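Local structure of anopheles gambiae adenosine kinase (3LOO) at residues A38-D43 with L142-Q147; S86-Q91 with E117-N122; I259-A264 with L287-G292. The protein catalyses the ATP-dependent phosphorylation of adenosine to AMP, as an adenosine kinase of the pfkB carbohydrate kinase family. All blocks are in the same frame, centred on the assembly; numbering follows the deposited sequence.

Contact 1. Residues A38-D43 with L142-Q147; sequences AVVEKD and LVTGTQ
Val143 is held through both backbone polar atoms by the chain opposite: its N donates to Ala38 O over 2.8 Å and its O accepts Val40 N at 2.9 Å, both nearly straight. The partners flank Val39, whose CA faces Val143 O at 3.5 Å in a weaker C-H...O contact. On one face of the sheet Val39 CG2 comes within 4.2 Å of Val143 CG1. Strand 33-39 ends at Val39; in Val40, just beyond it, chi1 of -48° sets CG2 between the backbone N and carbonyl carbon, 4.0 Å from Leu142 CB. Thr144 OG1 stands 3.1 Å from Val40 O, near enough for a hydrogen bond, but its single proton has another acceptor within reach. The parallel strands 33-39 and 137-144 are neighbours in the five-stranded lid sheet of the ribokinase-like fold. Farther along, the end of Lys42 bends back so that its CE sits 3.6 Å from Thr144 CG2. Thr144 also opens a type II' turn, with Gly145 at positive phi, and its paired backbone bonds with Gln147 close the hairpin into strand 147-153. Behind the opposite face, helix 64-73 supports the strands: Tyr73 touches Ala38 and Val40, while Met65 and Leu69 pack on Leu142.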
loop_
_atom_site.group_PDB
_atom_site.type_symbol
_atom_site.label_atom_id
_atom_site.label_comp_id
_atom_site.label_asym_id
_atom_site.label_seq_id
_atom_site.Cartn_x
_atom_site.Cartn_y
_atom_site.Cartn_z
ATOM N N ALA A 38 7.980 16.032 -8.166
ATOM C CA ALA A 38 8.538 17.384 -8.338
ATOM C C ALA A 38 8.003 18.404 -7.353
ATOM O O ALA A 38 6.907 18.259 -6.783
ATOM C CB ALA A 38 8.345 17.898 -9.799
ATOM N N VAL A 39 8.796 19.451 -7.156
ATOM C CA VAL A 39 8.340 20.623 -6.440
ATOM C C VAL A 39 7.591 21.515 -7.417
ATOM O O VAL A 39 8.068 21.811 -8.507
ATOM C CB VAL A 39 9.515 21.350 -5.740
ATOM C CG1 VAL A 39 9.074 22.738 -5.208
ATOM C CG2 VAL A 39 10.035 20.459 -4.620
ATOM N N VAL A 40 6.382 21.909 -7.050
ATOM C CA VAL A 40 5.605 22.775 -7.919
ATOM C C VAL A 40 4.876 23.791 -7.071
ATOM O O VAL A 40 4.866 23.673 -5.838
ATOM C CB VAL A 40 4.575 21.966 -8.778
ATOM C CG1 VAL A 40 5.233 20.761 -9.438
ATOM C CG2 VAL A 40 3.359 21.553 -7.957
ATOM N N GLU A 41 4.243 24.765 -7.729
ATOM C CA GLU A 41 3.399 25.754 -7.034
ATOM C C GLU A 41 1.927 25.603 -7.408
ATOM O O GLU A 41 1.601 24.870 -8.349
ATOM C CB GLU A 41 3.925 27.178 -7.287
ATOM C CG GLU A 41 5.139 27.511 -6.409
ATOM C CD GLU A 41 5.798 28.855 -6.739
ATOM O OE1 GLU A 41 5.179 29.918 -6.509
ATOM O OE2 GLU A 41 6.959 28.842 -7.201
ATOM N N LYS A 42 1.053 26.317 -6.688
ATOM C CA LYS A 42 -0.412 26.169 -6.800
ATOM C C LYS A 42 -0.981 26.319 -8.192
ATOM O O LYS A 42 -1.987 25.684 -8.510
ATOM C CB LYS A 42 -1.152 27.143 -5.883
ATOM C CG LYS A 42 -1.375 26.622 -4.487
ATOM C CD LYS A 42 -0.445 27.265 -3.457
ATOM C CE LYS A 42 -0.409 26.436 -2.162
ATOM N NZ LYS A 42 -1.581 25.495 -2.061
ATOM N N ASP A 43 -0.348 27.156 -9.027
ATOM C CA ASP A 43 -0.831 27.342 -10.392
ATOM C C ASP A 43 -0.779 26.047 -11.170
ATOM O O ASP A 43 -1.629 25.802 -12.029
ATOM C CB ASP A 43 -0.068 28.457 -11.136
ATOM C CG ASP A 43 1.441 28.292 -11.041
ATOM O OD1 ASP A 43 2.138 28.679 -12.009
ATOM O OD2 ASP A 43 1.925 27.778 -10.000
ATOM N N LEU A 142 3.199 15.645 -6.450
ATOM C CA LEU A 142 3.446 17.080 -6.521
ATOM C C LEU A 142 3.635 17.633 -5.132
ATOM O O LEU A 142 2.749 17.510 -4.286
ATOM C CB LEU A 142 2.270 17.787 -7.205
ATOM C CG LEU A 142 1.854 17.206 -8.545
ATOM C CD1 LEU A 142 0.819 18.082 -9.209
ATOM C CD2 LEU A 142 3.085 17.071 -9.429
ATOM N N VAL A 143 4.795 18.236 -4.902
ATOM C CA VAL A 143 5.119 18.826 -3.604
ATOM C C VAL A 143 4.914 20.349 -3.642
ATOM O O VAL A 143 5.514 21.054 -4.470
ATOM C CB VAL A 143 6.564 18.485 -3.198
ATOM C CG1 VAL A 143 6.974 19.268 -1.958
ATOM C CG2 VAL A 143 6.704 16.995 -2.986
ATOM N N THR A 144 4.034 20.838 -2.772
ATOM C CA THR A 144 3.765 22.271 -2.635
ATOM C C THR A 144 3.808 22.603 -1.152
ATOM O O THR A 144 2.944 22.150 -0.384
ATOM C CB THR A 144 2.402 22.668 -3.193
ATOM O OG1 THR A 144 2.364 22.398 -4.602
ATOM C CG2 THR A 144 2.181 24.146 -2.991
ATOM N N GLY A 145 4.821 23.384 -0.770
ATOM C CA GLY A 145 5.112 23.664 0.635
ATOM C C GLY A 145 5.357 22.347 1.342
ATOM O O GLY A 145 6.206 21.573 0.911
ATOM N N THR A 146 4.598 22.088 2.411
ATOM C CA THR A 146 4.679 20.813 3.158
ATOM C C THR A 146 3.511 19.861 2.814
ATOM O O THR A 146 3.329 18.809 3.440
ATOM C CB THR A 146 4.714 21.047 4.690
ATOM O OG1 THR A 146 3.486 21.675 5.091
ATOM C CG2 THR A 146 5.893 21.946 5.083
ATOM N N GLN A 147 2.728 20.238 1.809
ATOM C CA GLN A 147 1.636 19.408 1.310
ATOM C C GLN A 147 2.057 18.586 0.084
ATOM O O GLN A 147 3.011 18.939 -0.626
ATOM C CB GLN A 147 0.438 20.298 0.988
ATOM C CG GLN A 147 0.048 21.211 2.152
ATOM C CD GLN A 147 -1.423 21.554 2.123
ATOM O OE1 GLN A 147 -1.866 22.397 1.329
ATOM N NE2 GLN A 147 -2.199 20.903 2.993
#

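Contact 2. Residues S86-Q91 with E117-N122; sequences SLRVAQ and ERATSN
Arg88 and Asn122 account for most of this interface between helices 82-94 and 110-122. The Arg88 chain runs extended through CG and then bends at chi3 (50°), so that the guanidinium is carried across the direction of the neighbouring helix, and the Asn122 amide meets it at the edge. Amide and guanidinium planes are only 16° apart, so the two groups lie nearly coplanar, with Asn122 CG in the guanidinium plane and 3.8 Å from Arg88 NE. Nearer its root, Asn122 rests CB against the backbone of the other helix, 4.1 Å from Arg88 O. The aliphatic part of the arginine does separate work: CD passes 3.9 Å from both CA and CB of Ala119, a small residue that lets the chain lie close to the helix. Over one face of the guanidinium, toward its rim, stands Arg118 CB, while the charged end of Arg118 leads away. Gln91, one turn on from Arg88, adds a smaller patch by setting its CB 3.2 Å from the backbone O of Asn122.

The helix segments run in similar directions, 29° apart, with axes 9.2 Å from each other at closest approach. Phe355 gives Arg88 a cation-pi partner and also touches Asn122, and Ala79 of strand 76-80 packs on Arg88 and Arg118. Helix 110-122 is the crossover between the adjacent parallel strands 100-107 and 125-131 of the large sheet, and helix 82-94 lies beside it, with Leu87 and Gln91 packed on strand 100-107 and Ser86 and Val89 touching helix 315-328.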
loop_
_atom_site.group_PDB
_atom_site.type_symbol
_atom_site.label_atom_id
_atom_site.label_comp_id
_atom_site.label_asym_id
_atom_site.label_seq_id
_atom_site.Cartn_x
_atom_site.Cartn_y
_atom_site.Cartn_z
ATOM N N SER A 86 5.897 -1.220 -0.008
ATOM C CA SER A 86 5.861 -1.943 1.256
ATOM C C SER A 86 6.692 -3.242 1.190
ATOM O O SER A 86 7.455 -3.553 2.105
ATOM C CB SER A 86 4.404 -2.217 1.660
ATOM O OG SER A 86 3.758 -1.024 2.121
ATOM N N LEU A 87 6.530 -4.001 0.112
ATOM C CA LEU A 87 7.312 -5.228 -0.066
ATOM C C LEU A 87 8.833 -4.956 -0.226
ATOM O O LEU A 87 9.660 -5.733 0.280
ATOM C CB LEU A 87 6.735 -6.067 -1.213
ATOM C CG LEU A 87 5.680 -7.066 -0.770
ATOM C CD1 LEU A 87 4.488 -6.474 -0.038
ATOM C CD2 LEU A 87 5.205 -7.907 -2.000
ATOM N N ARG A 88 9.197 -3.834 -0.856
ATOM C CA ARG A 88 10.605 -3.449 -0.981
ATOM C C ARG A 88 11.203 -3.101 0.399
ATOM O O ARG A 88 12.301 -3.569 0.730
ATOM C CB ARG A 88 10.795 -2.309 -2.007
ATOM C CG ARG A 88 10.499 -2.710 -3.493
ATOM C CD ARG A 88 10.559 -1.477 -4.448
ATOM N NE ARG A 88 11.817 -0.761 -4.184
ATOM C CZ ARG A 88 11.982 0.558 -4.167
ATOM N NH1 ARG A 88 10.978 1.393 -4.424
ATOM N NH2 ARG A 88 13.185 1.047 -3.886
ATOM N N VAL A 89 10.463 -2.331 1.202
ATOM C CA VAL A 89 10.876 -2.041 2.581
ATOM C C VAL A 89 10.981 -3.316 3.431
ATOM O O VAL A 89 11.992 -3.516 4.100
ATOM C CB VAL A 89 9.998 -0.907 3.251
ATOM C CG1 VAL A 89 10.320 -0.712 4.794
ATOM C CG2 VAL A 89 10.131 0.409 2.451
ATOM N N ALA A 90 9.952 -4.175 3.401
ATOM C CA ALA A 90 10.019 -5.464 4.064
ATOM C C ALA A 90 11.232 -6.350 3.660
ATOM O O ALA A 90 11.862 -6.978 4.519
ATOM C CB ALA A 90 8.704 -6.249 3.858
ATOM N N GLN A 91 11.529 -6.433 2.367
ATOM C CA GLN A 91 12.699 -7.158 1.889
ATOM C C GLN A 91 14.036 -6.538 2.359
ATOM O O GLN A 91 14.998 -7.260 2.727
ATOM C CB GLN A 91 12.640 -7.241 0.365
ATOM C CG GLN A 91 11.756 -8.363 -0.109
ATOM C CD GLN A 91 12.329 -9.759 0.227
ATOM O OE1 GLN A 91 13.506 -9.918 0.585
ATOM N NE2 GLN A 91 11.504 -10.758 0.080
ATOM N N GLU A 117 13.986 -3.655 -11.962
ATOM C CA GLU A 117 15.334 -3.642 -11.443
ATOM C C GLU A 117 15.384 -3.178 -10.013
ATOM O O GLU A 117 16.031 -3.841 -9.216
ATOM C CB GLU A 117 16.278 -2.834 -12.348
ATOM C CG GLU A 117 16.441 -3.565 -13.677
ATOM C CD GLU A 117 17.390 -2.891 -14.645
ATOM O OE1 GLU A 117 17.504 -1.644 -14.616
ATOM O OE2 GLU A 117 18.009 -3.627 -15.455
ATOM N N ARG A 118 14.716 -2.066 -9.666
ATOM C CA ARG A 118 14.706 -1.613 -8.259
ATOM C C ARG A 118 14.074 -2.640 -7.305
ATOM O O ARG A 118 14.608 -2.925 -6.231
ATOM C CB ARG A 118 13.965 -0.269 -8.059
ATOM C CG ARG A 118 14.499 0.888 -8.889
ATOM C CD ARG A 118 15.705 1.656 -8.273
ATOM N NE ARG A 118 16.306 2.501 -9.325
ATOM C CZ ARG A 118 15.839 3.686 -9.748
ATOM N NH1 ARG A 118 14.760 4.253 -9.192
ATOM N NH2 ARG A 118 16.465 4.319 -10.737
ATOM N N ALA A 119 12.914 -3.174 -7.662
ATOM C CA ALA A 119 12.258 -4.098 -6.745
ATOM C C ALA A 119 13.069 -5.424 -6.627
ATOM O O ALA A 119 13.269 -5.914 -5.528
ATOM C CB ALA A 119 10.804 -4.338 -7.142
ATOM N N THR A 120 13.564 -5.953 -7.740
ATOM C CA THR A 120 14.445 -7.147 -7.691
ATOM C C THR A 120 15.742 -6.889 -6.900
ATOM O O THR A 120 16.132 -7.726 -6.128
ATOM C CB THR A 120 14.754 -7.731 -9.105
ATOM O OG1 THR A 120 13.530 -8.214 -9.678
ATOM C CG2 THR A 120 15.742 -8.962 -9.015
ATOM N N SER A 121 16.378 -5.731 -7.068
ATOM C CA SER A 121 17.560 -5.398 -6.247
ATOM C C SER A 121 17.319 -5.409 -4.759
ATOM O O SER A 121 18.200 -5.832 -4.015
ATOM C CB SER A 121 18.140 -4.048 -6.601
ATOM O OG SER A 121 18.377 -4.085 -7.983
ATOM N N ASN A 122 16.142 -4.944 -4.344
ATOM C CA ASN A 122 15.747 -4.954 -2.938
ATOM C C ASN A 122 15.409 -6.333 -2.390
ATOM O O ASN A 122 15.364 -6.498 -1.164
ATOM C CB ASN A 122 14.578 -3.976 -2.696
ATOM C CG ASN A 122 14.981 -2.517 -2.912
ATOM O OD1 ASN A 122 16.089 -2.101 -2.556
ATOM N ND2 ASN A 122 14.092 -1.741 -3.505
#

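Contact 3. Residues I259-A264 with L287-G292; sequences IGKRIA and LLIEAG
Ile289 is turned at chi1 (-52°) with CG2 anti to its backbone N, which directs that methyl at the helix, while chi2 of 98°, off the usual staggered positions, lays CD1 against Gly260. Both branches thus land on bare backbone: CG2 lies 3.6 Å from Gly260 O and CD1 lies 3.8 Å from Gly260 CA. Because Gly260 has no side chain, the isoleucine can sit directly on the main chain of the helix. The same CG2 is also bounded by Ala264 CB at 3.9 Å, one turn farther along, and by Lys261 CG at 4.1 Å. Lys261 crosses Ile289 at about a right angle with its root only; the rest of the chain extends away, and its NZ forms a salt bridge with Asp294.

Past Ile289 the interface continues between small residues. Ala264 points its CB at the end of the strand, approaching Ala291 N to 3.8 Å, and Ala291 CB in turn sits 3.4 Å from Ala264 O. That carbonyl at the helix end is satisfied elsewhere, by a hydrogen bond from Arg275 NH1, and Arg275 is also backbone-bonded to Ala291, so one residue links the two ends. Across the two segments the contact is carried by apolar and van der Waals packing alone.

Helix segment and strand segment run 35° apart with axes 7.8 Å from each other. This is a helix layered on an open sheet, as in the alpha/beta core of the ribokinase-like fold: helix 256-264 lies against the antiparallel hairpin of strands 276-281 and 284-290 toward one edge of the nine-stranded sheet.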
loop_
_atom_site.group_PDB
_atom_site.type_symbol
_atom_site.label_atom_id
_atom_site.label_comp_id
_atom_site.label_asym_id
_atom_site.label_seq_id
_atom_site.Cartn_x
_atom_site.Cartn_y
_atom_site.Cartn_z
ATOM N N ILE A 259 -13.909 4.813 15.674
ATOM C CA ILE A 259 -14.000 4.288 14.311
ATOM C C ILE A 259 -13.246 2.950 14.251
ATOM O O ILE A 259 -13.784 1.972 13.772
ATOM C CB ILE A 259 -13.464 5.309 13.249
ATOM C CG1 ILE A 259 -14.370 6.549 13.162
ATOM C CG2 ILE A 259 -13.368 4.652 11.841
ATOM C CD1 ILE A 259 -13.655 7.780 12.599
ATOM N N GLY A 260 -12.014 2.918 14.773
ATOM C CA GLY A 260 -11.224 1.652 14.829
ATOM C C GLY A 260 -11.945 0.493 15.495
ATOM O O GLY A 260 -11.948 -0.649 14.980
ATOM N N LYS A 261 -12.594 0.780 16.632
ATOM C CA LYS A 261 -13.358 -0.236 17.366
ATOM C C LYS A 261 -14.508 -0.789 16.546
ATOM O O LYS A 261 -14.716 -2.000 16.524
ATOM C CB LYS A 261 -13.879 0.312 18.706
ATOM C CG LYS A 261 -12.770 0.756 19.654
ATOM C CD LYS A 261 -13.326 1.667 20.773
ATOM C CE LYS A 261 -12.464 1.544 21.999
ATOM N NZ LYS A 261 -12.622 2.744 22.893
ATOM N N ARG A 262 -15.270 0.096 15.894
ATOM C CA ARG A 262 -16.395 -0.330 15.071
ATOM C C ARG A 262 -15.925 -1.209 13.914
ATOM O O ARG A 262 -16.542 -2.238 13.628
ATOM C CB ARG A 262 -17.178 0.872 14.470
ATOM C CG ARG A 262 -17.917 1.802 15.430
ATOM C CD ARG A 262 -19.344 1.358 15.726
ATOM N NE ARG A 262 -20.371 1.678 14.716
ATOM C CZ ARG A 262 -21.041 2.845 14.609
ATOM N NH1 ARG A 262 -20.771 3.905 15.385
ATOM N NH2 ARG A 262 -21.973 2.962 13.678
ATOM N N ILE A 263 -14.873 -0.786 13.215
ATOM C CA ILE A 263 -14.343 -1.623 12.119
ATOM C C ILE A 263 -13.850 -2.994 12.657
ATOM O O ILE A 263 -14.165 -4.046 12.084
ATOM C CB ILE A 263 -13.189 -0.933 11.374
ATOM C CG1 ILE A 263 -13.645 0.402 10.725
ATOM C CG2 ILE A 263 -12.549 -1.917 10.354
ATOM C CD1 ILE A 263 -12.408 1.340 10.360
ATOM N N ALA A 264 -13.091 -2.954 13.752
ATOM C CA ALA A 264 -12.512 -4.170 14.352
ATOM C C ALA A 264 -13.627 -5.172 14.703
ATOM O O ALA A 264 -13.432 -6.380 14.558
ATOM C CB ALA A 264 -11.675 -3.850 15.582
ATOM N N LEU A 287 -2.103 4.093 16.218
ATOM C CA LEU A 287 -3.130 3.493 17.060
ATOM C C LEU A 287 -3.381 2.045 16.672
ATOM O O LEU A 287 -3.536 1.735 15.491
ATOM C CB LEU A 287 -4.459 4.259 16.976
ATOM C CG LEU A 287 -4.421 5.780 17.041
ATOM C CD1 LEU A 287 -5.810 6.312 16.666
ATOM C CD2 LEU A 287 -3.943 6.256 18.447
ATOM N N LEU A 288 -3.412 1.173 17.679
ATOM C CA LEU A 288 -3.690 -0.246 17.499
ATOM C C LEU A 288 -5.017 -0.572 18.147
ATOM O O LEU A 288 -5.202 -0.361 19.370
ATOM C CB LEU A 288 -2.582 -1.128 18.136
ATOM C CG LEU A 288 -2.915 -2.621 18.360
ATOM C CD1 LEU A 288 -3.203 -3.334 17.053
ATOM C CD2 LEU A 288 -1.763 -3.329 19.119
ATOM N N ILE A 289 -5.922 -1.121 17.349
ATOM C CA ILE A 289 -7.201 -1.578 17.844
ATOM C C ILE A 289 -7.343 -3.069 17.576
ATOM O O ILE A 289 -7.162 -3.507 16.432
ATOM C CB ILE A 289 -8.395 -0.818 17.166
ATOM C CG1 ILE A 289 -8.219 0.711 17.264
ATOM C CG2 ILE A 289 -9.739 -1.256 17.785
ATOM C CD1 ILE A 289 -7.617 1.394 16.005
ATOM N N GLU A 290 -7.658 -3.839 18.622
ATOM C CA GLU A 290 -7.926 -5.255 18.482
ATOM C C GLU A 290 -9.361 -5.543 18.815
ATOM O O GLU A 290 -9.865 -5.085 19.837
ATOM C CB GLU A 290 -7.044 -6.113 19.419
ATOM C CG GLU A 290 -7.252 -7.637 19.157
ATOM C CD GLU A 290 -6.468 -8.548 20.108
ATOM O OE1 GLU A 290 -6.740 -8.545 21.337
ATOM O OE2 GLU A 290 -5.594 -9.283 19.612
ATOM N N ALA A 291 -10.007 -6.347 17.984
ATOM C CA ALA A 291 -11.362 -6.765 18.278
ATOM C C ALA A 291 -11.396 -7.422 19.668
ATOM O O ALA A 291 -10.423 -8.078 20.090
ATOM C CB ALA A 291 -11.849 -7.723 17.225
ATOM N N GLY A 292 -12.483 -7.216 20.389
ATOM C CA GLY A 292 -12.663 -7.874 21.681
ATOM C C GLY A 292 -12.020 -7.137 22.848
ATOM O O GLY A 292 -11.880 -7.705 23.938
#

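After strand 26-29 of the large sheet the chain enters strand 33-39, and contact 1 brings residues 142-147 back to it, pairing two strands of the small lid sheet and closing a loop of about a hundred residues that travels out through the large sheet and back. Contact 2 falls within that loop: residues 86-91 and 117-122 shut a shorter excursion through strand 100-107, joining two helices on the large sheet. Contact 3 opens later, in series with both, and fastens helix 256-264 to strand 284-290 near the other end of the large sheet. Contacts 2 and 3 lie on opposite sides of the chain's centre, their centres about 30 Å apart, and none of the three touches another.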